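Flagellar hook associated protein type 3 FlgL (Legionella pneumophila subsp. pneumophila, PDB 5YTI) probably serves as a structural junction protein of the bacterial flagellum, linking the hook to the flagellin filament. Local coordinates at residues L61-N64 with N65-A68; P310-S313 with S314-A318; A319-T322 with E323-L327; Q342-L345 with G346-N350. All coordinates share one frame; numbering follows the deposited sequence.

How the contacts relate
The four contacts are local turns that follow one another along the chain; none closes a long loop, and none nests within or crosses another. Contact 1 comes first, on helix 49-96. Much later, contact 2 lies where the loop after helix 296-307 turns into helix 316-374, and contact 3 follows directly on that helix. These two touch through packing of Tyr311 CD1 on Thr320 OG1, 3.5 Å apart. Contact 4 lies farther along the same helix, its centre about 35 Å from that of contact 3 and on the opposite side of the chain's centre. There it packs on helix 49-96, its centre about 17 Å from that of contact 1.

Contact 1 (L61-N64 with N65-A68); sequences LFQN and NRQA
Residues Leu61 to Ala68 form two turns in the first half of helix 49-96, part of the N-terminal helical region of the flagellin family, with Gln63 set beside Arg66 and Leu61 beside Asn65. The backbone follows the alpha-helical i to i+4 pattern from Leu61 O through Asn64 O; Gln67 N, for example, donates to Gln63 O at 2.9 Å. Gln63 and Arg66 lie alongside each other and point the same way. The arginine leaves the helix with CG anti to the backbone N (chi1 161°), then bends at its third torsion, which folds the guanidinium back over Gln63. CA of Gln63 lies over one face of the guanidinium, displaced toward its rim, while CD of the amide meets the edge. The two planar groups are turned 62° from each other. A bond from Arg66 NH2 to Gln63 OE1 is modelled, but it is implausibly short and Arg66 has a second conformer, so any polar pairing between the two remains tentative. On another side of the helix, Leu61 CG approaches Asn65 ND2 to 4.0 Å, and the same ND2 donates to Ala166 O on strand 164-168. Arg66 also packs against Val167 of that strand and Glu356 of helix 316-374. Of the polar groups here, the Asn65 amide makes the more secure link: by giving its N-H to a backbone carbonyl of the neighbouring strand, it fastens the helix to strand 164-168.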
loop_
_atom_site.group_PDB
_atom_site.type_symbol
_atom_site.label_atom_id
_atom_site.label_comp_id
_atom_site.label_asym_id
_atom_site.label_seq_id
_atom_site.Cartn_x
_atom_site.Cartn_y
_atom_site.Cartn_z
ATOM N N LEU A 61 -6.761 -37.564 -1.518
ATOM C CA LEU A 61 -6.986 -36.336 -0.773
ATOM C C LEU A 61 -6.262 -35.149 -1.436
ATOM O O LEU A 61 -6.806 -34.022 -1.522
ATOM C CB LEU A 61 -6.496 -36.519 0.672
ATOM C CG LEU A 61 -6.568 -35.271 1.556
ATOM C CD1 LEU A 61 -8.023 -34.884 1.799
ATOM C CD2 LEU A 61 -5.809 -35.461 2.863
ATOM N N PHE A 62 -5.029 -35.414 -1.877
ATOM C CA PHE A 62 -4.215 -34.433 -2.587
ATOM C C PHE A 62 -4.901 -34.022 -3.915
ATOM O O PHE A 62 -5.013 -32.828 -4.205
ATOM C CB PHE A 62 -2.774 -34.964 -2.848
ATOM C CG PHE A 62 -1.891 -35.124 -1.599
ATOM C CD1 PHE A 62 -2.259 -34.609 -0.344
ATOM C CD2 PHE A 62 -0.647 -35.767 -1.706
ATOM C CE1 PHE A 62 -1.429 -34.768 0.768
ATOM C CE2 PHE A 62 0.174 -35.924 -0.599
ATOM C CZ PHE A 62 -0.218 -35.428 0.638
ATOM N N GLN A 63 -5.371 -35.003 -4.699
ATOM C CA GLN A 63 -6.183 -34.739 -5.919
ATOM C C GLN A 63 -7.538 -34.035 -5.629
ATOM O O GLN A 63 -7.936 -33.138 -6.370
ATOM C CB GLN A 63 -6.442 -36.034 -6.728
ATOM C CG GLN A 63 -5.226 -36.932 -6.946
ATOM C CD GLN A 63 -5.151 -37.518 -8.338
ATOM O OE1 GLN A 63 -4.847 -36.799 -9.303
ATOM N NE2 GLN A 63 -5.398 -38.828 -8.454
ATOM N N ASN A 64 -8.234 -34.456 -4.570
ATOM C CA ASN A 64 -9.479 -33.810 -4.129
ATOM C C ASN A 64 -9.176 -32.355 -3.724
ATOM O O ASN A 64 -9.792 -31.418 -4.228
ATOM C CB ASN A 64 -10.120 -34.606 -2.967
ATOM C CG ASN A 64 -11.645 -34.408 -2.849
ATOM O OD1 ASN A 64 -12.427 -34.901 -3.688
ATOM N ND2 ASN A 64 -12.076 -33.728 -1.771
ATOM N N ASN A 65 -8.196 -32.160 -2.848
ATOM C CA ASN A 65 -7.794 -30.810 -2.464
ATOM C C ASN A 65 -7.439 -29.887 -3.666
ATOM O O ASN A 65 -7.776 -28.684 -3.641
ATOM C CB ASN A 65 -6.631 -30.866 -1.463
ATOM C CG ASN A 65 -7.086 -31.151 -0.042
ATOM O OD1 ASN A 65 -8.280 -31.163 0.258
ATOM N ND2 ASN A 65 -6.120 -31.381 0.843
ATOM N N ARG A 66 -6.756 -30.453 -4.679
ATOM C CA ARG A 66 -6.375 -29.721 -5.903
ATOM C C ARG A 66 -7.612 -29.342 -6.702
ATOM O O ARG A 66 -7.834 -28.175 -6.973
ATOM C CB ARG A 66 -5.424 -30.550 -6.785
ATOM C CG ARG A 66 -5.350 -30.093 -8.240
ATOM C CD ARG A 66 -4.497 -31.018 -9.115
ATOM N NE ARG A 66 -5.195 -32.252 -9.495
ATOM C CZ ARG A 66 -4.854 -33.475 -9.085
ATOM N NH1 ARG A 66 -3.812 -33.653 -8.307
ATOM N NH2 ARG A 66 -5.550 -34.525 -9.470
ATOM N N GLN A 67 -8.421 -30.344 -7.069
ATOM C CA GLN A 67 -9.690 -30.127 -7.802
ATOM C C GLN A 67 -10.488 -29.008 -7.164
ATOM O O GLN A 67 -11.020 -28.169 -7.873
ATOM C CB GLN A 67 -10.554 -31.414 -7.880
ATOM C CG GLN A 67 -10.088 -32.467 -8.913
ATOM C CD GLN A 67 -10.885 -33.790 -8.882
ATOM O OE1 GLN A 67 -10.404 -34.793 -8.344
ATOM N NE2 GLN A 67 -12.099 -33.796 -9.465
ATOM N N ALA A 68 -10.552 -28.982 -5.833
ATOM C CA ALA A 68 -11.355 -27.986 -5.106
ATOM C C ALA A 68 -10.682 -26.625 -5.057
ATOM O O ALA A 68 -11.338 -25.581 -5.027
ATOM C CB ALA A 68 -11.641 -28.461 -3.695
#

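Contact 2 (P310-S313 with S314-A318); sequences PYTS and SVEKA
The ring of Tyr311 carries the aliphatic part of Lys317 on one face. Lys317 CG stands over the ring centre, 3.7 Å from the centroid and 5° off the ring normal, in a CH-pi contact. The lysine chain runs at about a right angle to the tyrosine side chain and passes out across the ring, which brings NZ to 3.6 Å from Tyr311 CE2. Arg107 adds a cation-pi contact to the same ring. The second flat group is the carboxylate of Glu316, whose OE1 gathers three donors. Ser313 N reaches it at 2.6 Å and Thr312 N at 3.0 Å, both on the anti side and each about 30° out of the carboxylate plane. Thr312 OG1 donates to OE1 from the syn side at 2.9 Å and lies closer to that plane. OE2, for its part, lies 3.6 Å from CB of Pro310. Ser313 and Glu316 thereby make a capping box at the start of helix 316-374: the glutamate side chain takes the amide of the serine, and the serine hydroxyl in turn receives Glu316 N, weakly, at 3.4 Å, together with a weak bond from Val315 N. Glu316 has CG anti to its carbonyl carbon (chi1 -59°), which swings the otherwise extended chain back toward the amides that precede the helix. Lys317 N donates to Ser313 O at 3.0 Å, in the carbonyl plane, and so begins the helical bonding. Before the cap, Tyr311 N makes a weak hydrogen bond to Glu104, tying the incoming loop to helix 104-125.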
loop_
_atom_site.group_PDB
_atom_site.type_symbol
_atom_site.label_atom_id
_atom_site.label_comp_id
_atom_site.label_asym_id
_atom_site.label_seq_id
_atom_site.Cartn_x
_atom_site.Cartn_y
_atom_site.Cartn_z
ATOM N N PRO A 310 -19.584 22.316 -5.996
ATOM C CA PRO A 310 -19.819 23.380 -6.971
ATOM C C PRO A 310 -18.776 23.365 -8.087
ATOM O O PRO A 310 -17.590 23.364 -7.802
ATOM C CB PRO A 310 -19.679 24.665 -6.132
ATOM C CG PRO A 310 -19.959 24.264 -4.723
ATOM C CD PRO A 310 -19.578 22.810 -4.601
ATOM N N TYR A 311 -19.238 23.363 -9.332
ATOM C CA TYR A 311 -18.379 23.356 -10.529
ATOM C C TYR A 311 -19.029 24.275 -11.586
ATOM O O TYR A 311 -19.498 23.795 -12.640
ATOM C CB TYR A 311 -18.225 21.904 -11.076
ATOM C CG TYR A 311 -17.052 21.583 -12.048
ATOM C CD1 TYR A 311 -15.793 21.203 -11.569
ATOM C CD2 TYR A 311 -17.230 21.593 -13.429
ATOM C CE1 TYR A 311 -14.746 20.888 -12.427
ATOM C CE2 TYR A 311 -16.184 21.278 -14.289
ATOM C CZ TYR A 311 -14.950 20.925 -13.782
ATOM O OH TYR A 311 -13.923 20.609 -14.631
ATOM N N THR A 312 -19.095 25.581 -11.287
ATOM C CA THR A 312 -19.574 26.605 -12.252
ATOM C C THR A 312 -18.525 27.721 -12.486
ATOM O O THR A 312 -18.166 28.016 -13.619
ATOM C CB THR A 312 -20.945 27.200 -11.827
ATOM O OG1 THR A 312 -21.002 27.306 -10.399
ATOM C CG2 THR A 312 -22.127 26.314 -12.317
ATOM N N SER A 313 -18.006 28.302 -11.412
ATOM C CA SER A 313 -17.001 29.348 -11.516
ATOM C C SER A 313 -15.582 28.758 -11.527
ATOM O O SER A 313 -15.303 27.831 -10.764
ATOM C CB SER A 313 -17.156 30.347 -10.342
ATOM O OG SER A 313 -16.282 30.070 -9.252
ATOM N N SER A 314 -14.706 29.317 -12.376
ATOM C CA SER A 314 -13.256 29.001 -12.426
ATOM C C SER A 314 -12.573 28.729 -11.103
ATOM O O SER A 314 -11.592 27.987 -11.054
ATOM C CB SER A 314 -12.492 30.160 -13.051
ATOM O OG SER A 314 -12.636 30.140 -14.447
ATOM N N VAL A 315 -13.058 29.368 -10.041
ATOM C CA VAL A 315 -12.445 29.228 -8.710
ATOM C C VAL A 315 -12.900 27.930 -8.034
ATOM O O VAL A 315 -12.121 27.260 -7.373
ATOM C CB VAL A 315 -12.762 30.432 -7.785
ATOM C CG1 VAL A 315 -11.642 30.590 -6.771
ATOM C CG2 VAL A 315 -12.980 31.728 -8.588
ATOM N N GLU A 316 -14.173 27.592 -8.200
ATOM C CA GLU A 316 -14.696 26.312 -7.747
ATOM C C GLU A 316 -14.056 25.148 -8.548
ATOM O O GLU A 316 -13.740 24.105 -7.981
ATOM C CB GLU A 316 -16.229 26.279 -7.896
ATOM C CG GLU A 316 -17.006 27.353 -7.126
ATOM C CD GLU A 316 -18.354 27.680 -7.778
ATOM O OE1 GLU A 316 -18.481 27.500 -9.009
ATOM O OE2 GLU A 316 -19.290 28.129 -7.074
ATOM N N LYS A 317 -13.854 25.338 -9.853
ATOM C CA LYS A 317 -13.261 24.307 -10.730
ATOM C C LYS A 317 -11.791 23.972 -10.492
ATOM O O LYS A 317 -11.282 23.007 -11.039
ATOM C CB LYS A 317 -13.393 24.718 -12.200
ATOM C CG LYS A 317 -14.813 24.713 -12.728
ATOM C CD LYS A 317 -14.860 24.905 -14.235
ATOM C CE LYS A 317 -16.301 25.022 -14.701
ATOM N NZ LYS A 317 -16.491 24.437 -16.051
ATOM N N ALA A 318 -11.082 24.781 -9.731
ATOM C CA ALA A 318 -9.682 24.498 -9.488
ATOM C C ALA A 318 -9.518 23.763 -8.173
ATOM O O ALA A 318 -8.494 23.118 -7.936
ATOM C CB ALA A 318 -8.882 25.779 -9.479
#

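Contact 3 (A319-T322 with E323-L327); sequences ATQT and ENNQL
Gln321 and Asn324 meet through their amides near the beginning of helix 316-374. Asn324 ND2 donates to Gln321 OE1 at 2.9 Å and almost straight, although ND2 sits too near a neighbour in the model and its exact place is uncertain. The two amide planes are 57° apart, so the groups meet at a slant rather than lying flat on each other. Gln321 starts with CG anti to the backbone N (chi1 -159°) and bends at its next torsion, which turns OE1 toward the asparagine one turn ahead. Beneath them the backbone holds both residues in helical register: Asn324 N donates to Thr320 O at 2.8 Å, and Asn325 N to Gln321 O at 2.9 Å. Farther round the helix, Gln326 lays CG against Thr322 O at 3.4 Å. The second shell fixes the polar ends: Asn324 OD1 accepts from Gln94, and its ND2 also donates to Ala97 O. Glu323 forms a salt bridge with Arg302 of helix 296-307. Gln326 OE1 accepts from Ile195 N of strand 193-197, while Thr322 OG1 makes a weak hydrogen bond to Val208 N. The buried amides of Asn324 and Gln326 and the partly exposed carboxylate of Glu323 thus join this helix to its surroundings; Asn324, held chiefly through OD1, appears to use both ends of its amide, which would probably fix its rotation.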
loop_
_atom_site.group_PDB
_atom_site.type_symbol
_atom_site.label_atom_id
_atom_site.label_comp_id
_atom_site.label_asym_id
_atom_site.label_seq_id
_atom_site.Cartn_x
_atom_site.Cartn_y
_atom_site.Cartn_z
ATOM N N ALA A 319 -10.524 23.874 -7.311
ATOM C CA ALA A 319 -10.508 23.158 -6.027
ATOM C C ALA A 319 -10.927 21.714 -6.256
ATOM O O ALA A 319 -10.781 20.871 -5.383
ATOM C CB ALA A 319 -11.407 23.835 -4.988
ATOM N N THR A 320 -11.440 21.465 -7.450
ATOM C CA THR A 320 -11.726 20.134 -7.952
ATOM C C THR A 320 -10.490 19.412 -8.452
ATOM O O THR A 320 -10.338 18.213 -8.180
ATOM C CB THR A 320 -12.664 20.251 -9.158
ATOM O OG1 THR A 320 -13.946 20.625 -8.692
ATOM C CG2 THR A 320 -12.783 18.967 -9.931
ATOM N N GLN A 321 -9.630 20.127 -9.197
ATOM C CA GLN A 321 -8.579 19.476 -9.971
ATOM C C GLN A 321 -7.547 18.850 -9.059
ATOM O O GLN A 321 -7.184 17.697 -9.219
ATOM C CB GLN A 321 -7.923 20.439 -10.967
ATOM C CG GLN A 321 -7.206 19.750 -12.140
ATOM C CD GLN A 321 -8.173 19.137 -13.157
ATOM O OE1 GLN A 321 -9.026 18.291 -12.809
ATOM N NE2 GLN A 321 -8.054 19.567 -14.425
ATOM N N THR A 322 -7.095 19.582 -8.062
ATOM C CA THR A 322 -6.081 19.027 -7.191
ATOM C C THR A 322 -6.425 17.628 -6.681
ATOM O O THR A 322 -5.560 16.729 -6.628
ATOM C CB THR A 322 -5.883 19.913 -5.984
ATOM O OG1 THR A 322 -5.495 21.224 -6.418
ATOM C CG2 THR A 322 -4.817 19.300 -5.087
ATOM N N GLU A 323 -7.687 17.493 -6.287
ATOM C CA GLU A 323 -8.247 16.260 -5.790
ATOM C C GLU A 323 -8.590 15.303 -6.944
ATOM O O GLU A 323 -8.469 14.110 -6.778
ATOM C CB GLU A 323 -9.470 16.567 -4.904
ATOM C CG GLU A 323 -10.480 15.426 -4.678
ATOM C CD GLU A 323 -10.311 14.597 -3.384
ATOM O OE1 GLU A 323 -9.225 14.635 -2.751
ATOM O OE2 GLU A 323 -11.289 13.865 -3.011
ATOM N N ASN A 324 -9.010 15.793 -8.110
ATOM C CA ASN A 324 -9.218 14.897 -9.262
ATOM C C ASN A 324 -7.947 14.111 -9.539
ATOM O O ASN A 324 -8.005 12.887 -9.624
ATOM C CB ASN A 324 -9.570 15.644 -10.547
ATOM C CG ASN A 324 -11.036 16.012 -10.662
ATOM O OD1 ASN A 324 -11.937 15.376 -10.080
ATOM N ND2 ASN A 324 -11.287 17.042 -11.463
ATOM N N ASN A 325 -6.815 14.813 -9.700
ATOM C CA ASN A 325 -5.512 14.190 -9.955
ATOM C C ASN A 325 -5.171 13.103 -8.957
ATOM O O ASN A 325 -4.532 12.083 -9.310
ATOM C CB ASN A 325 -4.399 15.212 -9.857
ATOM C CG ASN A 325 -4.261 16.020 -11.097
ATOM O OD1 ASN A 325 -5.222 16.655 -11.498
ATOM N ND2 ASN A 325 -3.071 15.983 -11.740
ATOM N N GLN A 326 -5.558 13.342 -7.707
ATOM C CA GLN A 326 -5.275 12.373 -6.647
ATOM C C GLN A 326 -6.133 11.151 -6.857
ATOM O O GLN A 326 -5.650 10.029 -6.818
ATOM C CB GLN A 326 -5.498 12.968 -5.238
ATOM C CG GLN A 326 -4.499 14.061 -4.887
ATOM C CD GLN A 326 -3.269 13.525 -4.216
ATOM O OE1 GLN A 326 -3.387 12.871 -3.189
ATOM N NE2 GLN A 326 -2.078 13.817 -4.763
ATOM N N LEU A 327 -7.416 11.380 -7.106
ATOM C CA LEU A 327 -8.365 10.293 -7.216
ATOM C C LEU A 327 -8.074 9.454 -8.450
ATOM O O LEU A 327 -8.398 8.288 -8.489
ATOM C CB LEU A 327 -9.799 10.811 -7.215
ATOM C CG LEU A 327 -10.322 11.329 -5.872
ATOM C CD1 LEU A 327 -11.680 11.979 -6.069
ATOM C CD2 LEU A 327 -10.443 10.197 -4.859
#

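Contact 4 (Q342-L345 with G346-N350); sequences QSDL and GARLN
Asp344 and Arg348, one helical turn apart, cross obliquely: the carboxylate and guanidinium planes are 53° apart, and OD2 lies neither squarely over the guanidinium nor at its edge. The salt bridge runs from Asp344 OD2 to Arg348 NH2 at 2.9 Å. NE of the arginine also makes a weak hydrogen bond to Asp344 O at 3.4 Å, so the same aspartate is engaged through both its side chain and its carbonyl. Two torsions bring the groups together. Asp344 has CG anti to the backbone N (chi1 -166°), directing the carboxylate along the helix surface, while the arginine chain bends at chi3 (-91°) and doubles back toward the preceding turn. This is an i to i+4 ion pair in the middle of the long helix 316-374, where the backbone continues the same spacing; Gly346 N, for instance, donates to Gln342 O at 2.9 Å, and Leu349 N likewise bonds to Leu345 O. Leu345 and Leu349 lie side by side and point the same way, with CD2 of the first 3.8 Å from CD1 of the second. Both leucines face helix 49-96, Leu345 packing on Glu76 and Glu77 and Leu349 on Leu73. The guanidinium has further partners, since Arg348 NH2 also forms a salt bridge with Asp177 and NH1 donates to Ala174 O; the buried charge is thus probably balanced by two carboxylates. Ser343 OG hydrogen-bonds to Leu339 O and to Asn223 of the second subunit.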
loop_
_atom_site.group_PDB
_atom_site.type_symbol
_atom_site.label_atom_id
_atom_site.label_comp_id
_atom_site.label_asym_id
_atom_site.label_seq_id
_atom_site.Cartn_x
_atom_site.Cartn_y
_atom_site.Cartn_z
ATOM N N GLN A 342 -4.430 -10.777 -9.015
ATOM C CA GLN A 342 -4.691 -11.703 -10.134
ATOM C C GLN A 342 -3.439 -12.428 -10.570
ATOM O O GLN A 342 -3.476 -13.627 -10.798
ATOM C CB GLN A 342 -5.277 -10.995 -11.359
ATOM C CG GLN A 342 -6.698 -10.519 -11.173
ATOM C CD GLN A 342 -7.143 -9.674 -12.321
ATOM O OE1 GLN A 342 -6.508 -8.677 -12.649
ATOM N NE2 GLN A 342 -8.246 -10.060 -12.941
ATOM N N SER A 343 -2.333 -11.708 -10.712
ATOM C CA SER A 343 -1.092 -12.363 -11.128
ATOM C C SER A 343 -0.738 -13.434 -10.091
ATOM O O SER A 343 -0.371 -14.527 -10.477
ATOM C CB SER A 343 0.054 -11.362 -11.345
ATOM O OG SER A 343 -0.229 -10.478 -12.436
ATOM N N ASP A 344 -0.893 -13.129 -8.793
ATOM C CA ASP A 344 -0.603 -14.089 -7.714
ATOM C C ASP A 344 -1.422 -15.385 -7.860
ATOM O O ASP A 344 -0.939 -16.495 -7.626
ATOM C CB ASP A 344 -0.889 -13.488 -6.325
ATOM C CG ASP A 344 -0.278 -14.319 -5.190
ATOM O OD1 ASP A 344 0.969 -14.281 -5.059
ATOM O OD2 ASP A 344 -1.006 -15.003 -4.430
ATOM N N LEU A 345 -2.681 -15.191 -8.225
ATOM C CA LEU A 345 -3.675 -16.223 -8.348
ATOM C C LEU A 345 -3.312 -17.093 -9.567
ATOM O O LEU A 345 -3.288 -18.292 -9.466
ATOM C CB LEU A 345 -5.013 -15.514 -8.516
ATOM C CG LEU A 345 -6.341 -16.203 -8.314
ATOM C CD1 LEU A 345 -7.435 -15.150 -8.207
ATOM C CD2 LEU A 345 -6.607 -17.101 -9.499
ATOM N N GLY A 346 -2.986 -16.483 -10.700
ATOM C CA GLY A 346 -2.427 -17.203 -11.856
ATOM C C GLY A 346 -1.255 -18.106 -11.522
ATOM O O GLY A 346 -1.232 -19.271 -11.903
ATOM N N ALA A 347 -0.287 -17.580 -10.789
ATOM C CA ALA A 347 0.886 -18.360 -10.393
ATOM C C ALA A 347 0.465 -19.642 -9.674
ATOM O O ALA A 347 1.028 -20.716 -9.908
ATOM C CB ALA A 347 1.806 -17.532 -9.501
ATOM N N ARG A 348 -0.533 -19.515 -8.806
ATOM C CA ARG A 348 -1.039 -20.634 -8.033
ATOM C C ARG A 348 -1.738 -21.656 -8.912
ATOM O O ARG A 348 -1.548 -22.853 -8.767
ATOM C CB ARG A 348 -1.977 -20.134 -6.943
ATOM C CG ARG A 348 -1.232 -19.570 -5.754
ATOM C CD ARG A 348 -2.194 -19.084 -4.710
ATOM N NE ARG A 348 -2.539 -17.689 -4.888
ATOM C CZ ARG A 348 -3.553 -17.074 -4.277
ATOM N NH1 ARG A 348 -4.365 -17.716 -3.446
ATOM N NH2 ARG A 348 -3.775 -15.789 -4.519
ATOM N N LEU A 349 -2.540 -21.196 -9.842
ATOM C CA LEU A 349 -3.106 -22.116 -10.781
ATOM C C LEU A 349 -2.006 -22.846 -11.538
ATOM O O LEU A 349 -2.168 -24.009 -11.847
ATOM C CB LEU A 349 -4.004 -21.385 -11.756
ATOM C CG LEU A 349 -5.254 -20.730 -11.155
ATOM C CD1 LEU A 349 -5.943 -19.740 -12.110
ATOM C CD2 LEU A 349 -6.225 -21.801 -10.686
ATOM N N ASN A 350 -0.896 -22.181 -11.860
ATOM C CA ASN A 350 0.169 -22.874 -12.592
ATOM C C ASN A 350 0.865 -23.873 -11.653
ATOM O O ASN A 350 1.357 -24.912 -12.105
ATOM C CB ASN A 350 1.152 -21.911 -13.279
ATOM C CG ASN A 350 0.621 -21.371 -14.615
ATOM O OD1 ASN A 350 0.058 -22.103 -15.436
ATOM N ND2 ASN A 350 0.815 -20.080 -14.839
#